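PDB 4IRX: sugar ABC transporter, periplasmic sugar-binding protein, which binds myo-inositol in the cleft between its two lobes and probably delivers it to an ABC transporter for uptake from the periplasm. Local coordinates for residues 136-141 against 199-204; 228-233 against 246-251. One frame throughout, in Å; residues are numbered along the deposited sequence.

Contact 1: residues 136-141 against 199-204; sequences VITNDP and LCLNDD. With INS (1,2,3,4,5,6-hexahydroxy-cyclohexane), chain C.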
ATOM      1  N   VAL A 136     -10.995   0.381 -12.866  1.00  9.38           N
ATOM      2  CA  VAL A 136     -10.085   0.662 -11.751  1.00  9.51           C
ATOM      3  C   VAL A 136     -10.633   0.007 -10.487  1.00 10.88           C
ATOM      4  O   VAL A 136     -11.789   0.222 -10.122  1.00 11.17           O
ATOM      5  CB  VAL A 136      -9.865   2.201 -11.557  1.00  9.69           C
ATOM      6  CG1 VAL A 136      -8.876   2.477 -10.387  1.00 13.39           C
ATOM      7  CG2 VAL A 136      -9.391   2.818 -12.859  1.00 13.93           C
ATOM      8  N   ILE A 137      -9.832  -0.873  -9.881  1.00  9.86           N
ATOM      9  CA  ILE A 137     -10.197  -1.551  -8.634  1.00 10.09           C
ATOM     10  C   ILE A 137      -9.275  -1.022  -7.528  1.00  9.30           C
ATOM     11  O   ILE A 137      -8.058  -1.203  -7.571  1.00 11.28           O
ATOM     12  CB  ILE A 137     -10.019  -3.088  -8.737  1.00 11.33           C
ATOM     13  CG1 ILE A 137     -10.796  -3.643  -9.941  1.00 13.04           C
ATOM     14  CG2 ILE A 137     -10.414  -3.753  -7.422  1.00 11.94           C
ATOM     15  CD1 ILE A 137     -12.295  -3.566  -9.811  1.00 15.93           C
ATOM     16  N   THR A 138      -9.852  -0.327  -6.551  1.00  9.25           N
ATOM     17  CA  THR A 138      -9.052   0.421  -5.577  1.00  9.82           C
ATOM     18  C   THR A 138      -8.789  -0.351  -4.285  1.00 10.38           C
ATOM     19  O   THR A 138      -9.550  -1.255  -3.911  1.00 11.07           O
ATOM     20  CB  THR A 138      -9.684   1.784  -5.209  1.00 11.33           C
ATOM     21  OG1 THR A 138     -10.841   1.568  -4.375  1.00 14.22           O
ATOM     22  CG2 THR A 138     -10.090   2.551  -6.461  1.00 13.87           C
ATOM     23  N   ASN A 139      -7.677  -0.014  -3.637  1.00 10.41           N
ATOM     24  CA  ASN A 139      -7.329  -0.557  -2.326  1.00 10.05           C
ATOM     25  C   ASN A 139      -7.964   0.250  -1.182  1.00 12.02           C
ATOM     26  O   ASN A 139      -8.544   1.308  -1.425  1.00 11.81           O
ATOM     27  CB  ASN A 139      -5.804  -0.548  -2.174  1.00  9.89           C
ATOM     28  CG  ASN A 139      -5.215   0.856  -2.218  1.00 13.02           C
ATOM     29  OD1 ASN A 139      -5.451   1.603  -3.172  1.00 11.33           O
ATOM     30  ND2 ASN A 139      -4.418   1.220  -1.192  1.00 10.75           N
ATOM     31  N   ASP A 140      -7.818  -0.265   0.046  1.00 11.70           N
ATOM     32  CA  ASP A 140      -8.144   0.432   1.322  1.00 13.55           C
ATOM     33  C   ASP A 140      -8.648   1.888   1.190  1.00 14.66           C
ATOM     34  O   ASP A 140      -7.844   2.826   1.194  1.00 12.29           O
ATOM     35  CB  ASP A 140      -6.896   0.473   2.245  1.00 11.96           C
ATOM     36  CG  ASP A 140      -6.532  -0.864   2.852  1.00 13.05           C
ATOM     37  OD1 ASP A 140      -7.420  -1.678   3.235  1.00 15.62           O
ATOM     38  OD2 ASP A 140      -5.319  -1.118   3.006  1.00 12.35           O
ATOM     39  N   PRO A 141      -9.974   2.088   1.043  1.00 12.59           N
ATOM     40  CA  PRO A 141     -10.438   3.418   0.619  1.00 16.44           C
ATOM     41  C   PRO A 141     -10.113   4.601   1.522  1.00 19.60           C
ATOM     42  O   PRO A 141     -10.013   5.710   1.001  1.00 25.11           O
ATOM     43  CB  PRO A 141     -11.964   3.250   0.545  1.00 17.34           C
ATOM     44  CG  PRO A 141     -12.147   1.809   0.235  1.00 18.98           C
ATOM     45  CD  PRO A 141     -11.029   1.062   0.930  1.00 16.90           C
ATOM     46  N   LEU A 199      -6.929  -2.020 -13.925  1.00  9.63           N
ATOM     47  CA  LEU A 199      -5.887  -1.479 -13.057  1.00 10.05           C
ATOM     48  C   LEU A 199      -6.262  -1.757 -11.613  1.00  8.48           C
ATOM     49  O   LEU A 199      -7.271  -1.244 -11.114  1.00 10.57           O
ATOM     50  CB  LEU A 199      -5.744   0.041 -13.263  1.00 11.89           C
ATOM     51  CG  LEU A 199      -5.258   0.581 -14.608  1.00 15.00           C
ATOM     52  CD1 LEU A 199      -5.065   2.088 -14.564  1.00 12.52           C
ATOM     53  CD2 LEU A 199      -3.940  -0.082 -15.014  1.00 15.57           C
ATOM     54  N   CYS A 200      -5.474  -2.601 -10.953  1.00  9.12           N
ATOM     55  CA  CYS A 200      -5.751  -2.998  -9.582  1.00 12.09           C
ATOM     56  C   CYS A 200      -4.706  -2.385  -8.678  1.00 10.94           C
ATOM     57  O   CYS A 200      -3.505  -2.512  -8.933  1.00 12.93           O
ATOM     58  CB  CYS A 200      -5.694  -4.514  -9.456  1.00  9.96           C
ATOM     59  SG  CYS A 200      -6.920  -5.348 -10.448  1.00 13.18           S
ATOM     60  N   LEU A 201      -5.168  -1.735  -7.613  1.00  8.06           N
ATOM     61  CA  LEU A 201      -4.265  -0.941  -6.798  1.00  8.35           C
ATOM     62  C   LEU A 201      -3.542  -1.736  -5.697  1.00 10.88           C
ATOM     63  O   LEU A 201      -2.862  -1.167  -4.836  1.00 11.35           O
ATOM     64  CB  LEU A 201      -4.971   0.315  -6.274  1.00 10.23           C
ATOM     65  CG  LEU A 201      -5.007   1.494  -7.263  1.00 11.74           C
ATOM     66  CD1 LEU A 201      -5.485   1.166  -8.665  1.00 18.46           C
ATOM     67  CD2 LEU A 201      -5.851   2.595  -6.673  1.00 12.26           C
ATOM     68  N   ASN A 202      -3.662  -3.065  -5.730  1.00  8.26           N
ATOM     69  CA  ASN A 202      -2.658  -3.925  -5.113  1.00 10.68           C
ATOM     70  C   ASN A 202      -2.624  -5.279  -5.806  1.00 11.20           C
ATOM     71  O   ASN A 202      -3.533  -5.622  -6.565  1.00 11.52           O
ATOM     72  CB  ASN A 202      -2.751  -4.016  -3.562  1.00  9.40           C
ATOM     73  CG  ASN A 202      -3.793  -4.989  -3.058  1.00  9.27           C
ATOM     74  OD1 ASN A 202      -4.503  -5.628  -3.827  1.00 13.21           O
ATOM     75  ND2 ASN A 202      -3.890  -5.113  -1.748  1.00 10.83           N
ATOM     76  N   ASP A 203      -1.564  -6.030  -5.557  1.00 10.02           N
ATOM     77  CA  ASP A 203      -1.351  -7.304  -6.257  1.00 10.97           C
ATOM     78  C   ASP A 203      -2.280  -8.396  -5.752  1.00 11.80           C
ATOM     79  O   ASP A 203      -2.688  -9.244  -6.518  1.00 11.54           O
ATOM     80  CB  ASP A 203       0.087  -7.799  -6.094  1.00 11.90           C
ATOM     81  CG  ASP A 203       1.073  -7.068  -6.989  1.00 11.96           C
ATOM     82  OD1 ASP A 203       0.658  -6.475  -8.027  1.00 12.53           O
ATOM     83  OD2 ASP A 203       2.270  -7.126  -6.639  1.00 13.40           O
ATOM     84  N   ASP A 204      -2.622  -8.359  -4.470  1.00  9.25           N
ATOM     85  CA  ASP A 204      -3.564  -9.328  -3.885  1.00 10.68           C
ATOM     86  C   ASP A 204      -4.905  -9.272  -4.626  1.00 13.97           C
ATOM     87  O   ASP A 204      -5.462 -10.300  -5.024  1.00 13.57           O
ATOM     88  CB  ASP A 204      -3.722  -9.018  -2.378  1.00 14.36           C
ATOM     89  CG  ASP A 204      -4.245 -10.199  -1.548  1.00 12.91           C
ATOM     90  OD1 ASP A 204      -4.084 -11.377  -1.943  1.00 13.01           O
ATOM     91  OD2 ASP A 204      -4.816  -9.931  -0.461  1.00 16.39           O
TER
HETATM   92  C1  INS C 401      -0.107  -0.741   0.462  1.00  8.24           C
HETATM   93  C2  INS C 401      -0.146  -1.972  -0.382  1.00  8.99           C
HETATM   94  C3  INS C 401      -1.192  -2.904   0.173  1.00  8.66           C
HETATM   95  C4  INS C 401      -2.537  -2.253   0.138  1.00 10.19           C
HETATM   96  C5  INS C 401      -2.545  -1.050   1.005  1.00  8.58           C
HETATM   97  C6  INS C 401      -1.466  -0.079   0.584  1.00 10.68           C
HETATM   98  O1  INS C 401       0.837   0.167  -0.047  1.00  8.29           O
HETATM   99  O2  INS C 401      -0.421  -1.624  -1.706  1.00 10.06           O
HETATM  100  O3  INS C 401      -1.203  -4.118  -0.537  1.00  9.33           O
HETATM  101  O4  INS C 401      -3.531  -3.148   0.524  1.00 11.40           O
HETATM  102  O5  INS C 401      -3.805  -0.461   0.961  1.00 10.97           O
HETATM  103  O6  INS C 401      -1.475   1.081   1.374  1.00  8.84           O

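Contact 2: residues 228-233 against 246-251; sequences FDAIPE and TVEQNP. With INS (1,2,3,4,5,6-hexahydroxy-cyclohexane), chain C.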
ATOM      1  N   PHE A 228      -0.066  -3.624  -8.219  1.00 11.24           N
ATOM      2  CA  PHE A 228       0.774  -2.715  -7.447  1.00  9.30           C
ATOM      3  C   PHE A 228       1.256  -3.524  -6.262  1.00  7.87           C
ATOM      4  O   PHE A 228       0.449  -4.157  -5.582  1.00  9.92           O
ATOM      5  CB  PHE A 228      -0.076  -1.514  -6.981  1.00 10.69           C
ATOM      6  CG  PHE A 228       0.731  -0.261  -6.656  1.00 10.10           C
ATOM      7  CD1 PHE A 228       1.514  -0.196  -5.508  1.00 10.20           C
ATOM      8  CD2 PHE A 228       0.683   0.850  -7.500  1.00 11.34           C
ATOM      9  CE1 PHE A 228       2.269   0.972  -5.202  1.00 10.46           C
ATOM     10  CE2 PHE A 228       1.409   2.020  -7.215  1.00 12.00           C
ATOM     11  CZ  PHE A 228       2.213   2.087  -6.056  1.00 11.20           C
ATOM     12  N   ASP A 229       2.564  -3.514  -6.017  1.00  7.73           N
ATOM     13  CA  ASP A 229       3.266  -4.076  -4.812  1.00 10.94           C
ATOM     14  C   ASP A 229       4.456  -4.949  -5.184  1.00  8.99           C
ATOM     15  O   ASP A 229       5.365  -5.110  -4.387  1.00 10.48           O
ATOM     16  CB  ASP A 229       2.412  -4.907  -3.816  1.00  9.73           C
ATOM     17  CG  ASP A 229       1.415  -4.073  -3.049  1.00 11.98           C
ATOM     18  OD1 ASP A 229       1.556  -2.834  -3.039  1.00 10.59           O
ATOM     19  OD2 ASP A 229       0.474  -4.658  -2.473  1.00 11.10           O
ATOM     20  N   ALA A 230       4.431  -5.536  -6.376  1.00  8.29           N
ATOM     21  CA  ALA A 230       5.476  -6.479  -6.801  1.00 10.72           C
ATOM     22  C   ALA A 230       5.670  -7.636  -5.816  1.00 11.05           C
ATOM     23  O   ALA A 230       6.799  -8.008  -5.485  1.00 11.04           O
ATOM     24  CB  ALA A 230       6.807  -5.747  -7.075  1.00 11.12           C
ATOM     25  N   ILE A 231       4.571  -8.208  -5.344  1.00 12.33           N
ATOM     26  CA  ILE A 231       4.702  -9.385  -4.493  1.00 11.37           C
ATOM     27  C   ILE A 231       5.112 -10.566  -5.380  1.00 12.19           C
ATOM     28  O   ILE A 231       4.850 -10.557  -6.579  1.00 11.14           O
ATOM     29  CB  ILE A 231       3.408  -9.707  -3.685  1.00 12.30           C
ATOM     30  CG1 ILE A 231       2.297 -10.209  -4.596  1.00 12.21           C
ATOM     31  CG2 ILE A 231       2.952  -8.471  -2.879  1.00 12.33           C
ATOM     32  CD1 ILE A 231       0.972 -10.542  -3.834  1.00 14.15           C
ATOM     33  N   PRO A 232       5.803 -11.559  -4.800  1.00 12.56           N
ATOM     34  CA  PRO A 232       6.332 -12.652  -5.636  1.00 14.29           C
ATOM     35  C   PRO A 232       5.290 -13.384  -6.471  1.00 13.18           C
ATOM     36  O   PRO A 232       5.601 -13.797  -7.585  1.00 13.54           O
ATOM     37  CB  PRO A 232       6.965 -13.595  -4.610  1.00 18.24           C
ATOM     38  CG  PRO A 232       7.308 -12.690  -3.451  1.00 17.38           C
ATOM     39  CD  PRO A 232       6.260 -11.644  -3.403  1.00 14.05           C
ATOM     40  N   GLU A 233       4.080 -13.535  -5.956  1.00 14.54           N
ATOM     41  CA  GLU A 233       3.011 -14.206  -6.690  1.00 14.32           C
ATOM     42  C   GLU A 233       2.692 -13.453  -7.973  1.00 13.83           C
ATOM     43  O   GLU A 233       2.472 -14.054  -9.029  1.00 14.32           O
ATOM     44  CB  GLU A 233       1.768 -14.327  -5.790  1.00 19.78           C
ATOM     45  CG  GLU A 233       0.683 -15.277  -6.250  1.00 23.96           C
ATOM     46  CD  GLU A 233      -0.445 -15.374  -5.220  1.00 26.63           C
ATOM     47  OE1 GLU A 233      -0.380 -14.660  -4.189  1.00 38.59           O
ATOM     48  OE2 GLU A 233      -1.385 -16.153  -5.452  1.00 39.91           O
ATOM     49  N   THR A 246       3.323  -4.684 -12.676  1.00 10.20           N
ATOM     50  CA  THR A 246       3.003  -4.316 -11.308  1.00 10.07           C
ATOM     51  C   THR A 246       3.893  -3.122 -10.971  1.00 11.35           C
ATOM     52  O   THR A 246       4.540  -2.559 -11.864  1.00 14.02           O
ATOM     53  CB  THR A 246       3.159  -5.515 -10.305  1.00 10.85           C
ATOM     54  OG1 THR A 246       2.790  -5.097  -8.980  1.00 10.98           O
ATOM     55  CG2 THR A 246       4.599  -6.053 -10.304  1.00 12.18           C
ATOM     56  N   VAL A 247       3.872  -2.689  -9.723  1.00  9.20           N
ATOM     57  CA  VAL A 247       4.646  -1.513  -9.338  1.00  9.51           C
ATOM     58  C   VAL A 247       5.445  -1.838  -8.095  1.00  9.06           C
ATOM     59  O   VAL A 247       4.876  -2.284  -7.095  1.00 10.09           O
ATOM     60  CB  VAL A 247       3.743  -0.273  -9.076  1.00  8.22           C
ATOM     61  CG1 VAL A 247       4.603   0.933  -8.703  1.00 11.63           C
ATOM     62  CG2 VAL A 247       2.896   0.059 -10.285  1.00 11.12           C
ATOM     63  N   GLU A 248       6.751  -1.609  -8.151  1.00  7.60           N
ATOM     64  CA  GLU A 248       7.632  -1.746  -7.000  1.00  8.65           C
ATOM     65  C   GLU A 248       7.621  -0.488  -6.160  1.00 10.58           C
ATOM     66  O   GLU A 248       7.822   0.624  -6.679  1.00 11.47           O
ATOM     67  CB  GLU A 248       9.065  -2.006  -7.478  1.00  9.43           C
ATOM     68  CG  GLU A 248      10.100  -1.985  -6.348  1.00 11.33           C
ATOM     69  CD  GLU A 248       9.956  -3.123  -5.375  1.00 13.17           C
ATOM     70  OE1 GLU A 248       9.724  -4.265  -5.829  1.00 11.99           O
ATOM     71  OE2 GLU A 248      10.059  -2.900  -4.148  1.00 15.43           O
ATOM     72  N   GLN A 249       7.369  -0.645  -4.863  1.00  9.81           N
ATOM     73  CA  GLN A 249       7.357   0.484  -3.937  1.00  9.19           C
ATOM     74  C   GLN A 249       8.278   0.318  -2.731  1.00 11.27           C
ATOM     75  O   GLN A 249       8.244   1.132  -1.783  1.00 12.21           O
ATOM     76  CB  GLN A 249       5.943   0.797  -3.461  1.00 11.21           C
ATOM     77  CG  GLN A 249       5.221  -0.321  -2.729  1.00 10.15           C
ATOM     78  CD  GLN A 249       4.069   0.206  -1.909  1.00 10.68           C
ATOM     79  OE1 GLN A 249       4.165   1.268  -1.276  1.00 10.23           O
ATOM     80  NE2 GLN A 249       2.927  -0.506  -1.964  1.00 11.73           N
ATOM     81  N   ASN A 250       9.126  -0.704  -2.763  1.00  9.75           N
ATOM     82  CA  ASN A 250      10.165  -0.884  -1.731  1.00 11.31           C
ATOM     83  C   ASN A 250       9.681  -0.834  -0.280  1.00  9.95           C
ATOM     84  O   ASN A 250      10.167  -0.040   0.529  1.00 11.21           O
ATOM     85  CB  ASN A 250      11.293   0.145  -1.933  1.00 16.02           C
ATOM     86  CG  ASN A 250      12.251  -0.252  -3.046  1.00 23.83           C
ATOM     87  OD1 ASN A 250      13.085  -1.147  -2.868  1.00 34.24           O
ATOM     88  ND2 ASN A 250      12.131   0.395  -4.193  1.00 28.47           N
ATOM     89  N   PRO A 251       8.740  -1.711   0.085  1.00 10.29           N
ATOM     90  CA  PRO A 251       8.207  -1.718   1.447  1.00  9.03           C
ATOM     91  C   PRO A 251       9.263  -2.062   2.487  1.00 11.01           C
ATOM     92  O   PRO A 251       9.153  -1.530   3.589  1.00  9.57           O
ATOM     93  CB  PRO A 251       7.100  -2.781   1.391  1.00 13.20           C
ATOM     94  CG  PRO A 251       7.454  -3.648   0.207  1.00 10.87           C
ATOM     95  CD  PRO A 251       8.085  -2.704  -0.783  1.00 11.47           C
TER
HETATM   96  C1  INS C 401      -0.107  -0.741   0.462  1.00  8.24           C
HETATM   97  C2  INS C 401      -0.146  -1.972  -0.382  1.00  8.99           C
HETATM   98  C3  INS C 401      -1.192  -2.904   0.173  1.00  8.66           C
HETATM   99  C4  INS C 401      -2.537  -2.253   0.138  1.00 10.19           C
HETATM  100  C5  INS C 401      -2.545  -1.050   1.005  1.00  8.58           C
HETATM  101  C6  INS C 401      -1.466  -0.079   0.584  1.00 10.68           C
HETATM  102  O1  INS C 401       0.837   0.167  -0.047  1.00  8.29           O
HETATM  103  O2  INS C 401      -0.421  -1.624  -1.706  1.00 10.06           O
HETATM  104  O3  INS C 401      -1.203  -4.118  -0.537  1.00  9.33           O
HETATM  105  O4  INS C 401      -3.531  -3.148   0.524  1.00 11.40           O
HETATM  106  O5  INS C 401      -3.805  -0.461   0.961  1.00 10.97           O
HETATM  107  O6  INS C 401      -1.475   1.081   1.374  1.00  8.84           O
HETATM  108  O   HOH W   1       7.015  -3.240  -3.714  1.00 11.91           O
HETATM  109  O   HOH W   2       9.129  -6.753  -4.790  1.00 11.80           O

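Contact 1: residues 136-141 against 199-204
At the carboxyl ends of neighbouring parallel strands, 132-138 and 197-200, in one lobe of a type I periplasmic binding protein, Ile-137 sits between Leu-199 and Leu-201 and joins the strands through both sides of its backbone. Its N donates to Leu-199 O at 2.9 Å, and its O receives Leu-201 N. Val-136 and Leu-199 turn their side chains to one face of the sheet; Ile-137 and Cys-200 use the other, where Ile-137 CB rests 4.2 Å from Cys-200 SG. Past the last bridge the side chain of Leu-201 turns back to the partner strand, its CD1 on Val-136 CG1 at 4.0 Å and its CD2 near Thr-138 CA. Asn-139 crosses this leucine at about a right angle, laying OD1 3.4 Å from Leu-201 CB. A chi1 of 63° folds the amide back over its own backbone, where it divides its work: OD1 faces the leucine while ND2 reaches myo-inositol. Asn-202 caps helix 203-215 through OD1, which accepts from Met-205 N, and its ND2 is shared between inositol O3 and O4. Inositol O5 accepts from Asn-139 ND2 at 2.8 Å and donates to Asp-140 OD2 at 2.6 Å.

Contact 2: residues 228-233 against 246-251
Gln-249 leaves its backbone toward Asp-229 and Phe-228, and CB and CG both lie 4.1 Å from Phe-228 CE1. Chi1 of 60° sets CG between the backbone N and the carbonyl carbon, and from there the chain runs extended to the ligand. CD meets the rim of the Phe-228 ring, the amide standing almost perpendicular to it (89°). At the tip, NE2 donates to two acceptors, myo-inositol O1 and Asp-229 OD1, each at 2.9 Å; the carboxylate oxygen lies in the amide plane, whereas NE2 approaches it on its anti side, 31° out of the carboxylate plane. Asp-229 in turn takes O2 of the inositol on OD1 and O3 on OD2, a pair of neighbouring hydroxyls spanned by one carboxylate. Such a two-pronged grip by an acidic side chain is a recurrent device in the sugar-binding clefts of type I periplasmic binding proteins, and here Gln-249, the residue just after strand 246-248, donates to one of its oxygens. Val-247 CB sits over one face of the Phe-228 ring, a CH-pi contact 3.7 Å from the centroid, while Arg-149 makes a cation-pi contact with the ring. Asp-229 N donates to Val-247 O at 2.8 Å. Thr-246 OG1, also bonded to Asp-203, accepts from Ala-230 N at 3.1 Å, and a water bound to Ala-230 O donates to Glu-248 OE1.

Overall arrangement
Contact 1 closes along the chain before contact 2 opens, and their centres lie about 12 Å apart. Contact 1 belongs to the four-stranded parallel sheet; in contact 2, segment 228-233 follows the edge strand 224-226 of that sheet, whereas 246-251 starts on the edge strand of the seven-stranded mixed sheet. Asp-203 of contact 1, at the start of helix 203-215, ties the two together by bonding to both segments of contact 2, its OD2 probably accepting from Ile-231 N. Both contacts reach the same inositol, so their polar side chains line one pocket, an example of the principle that a binding site is assembled from loops at the ends of strands.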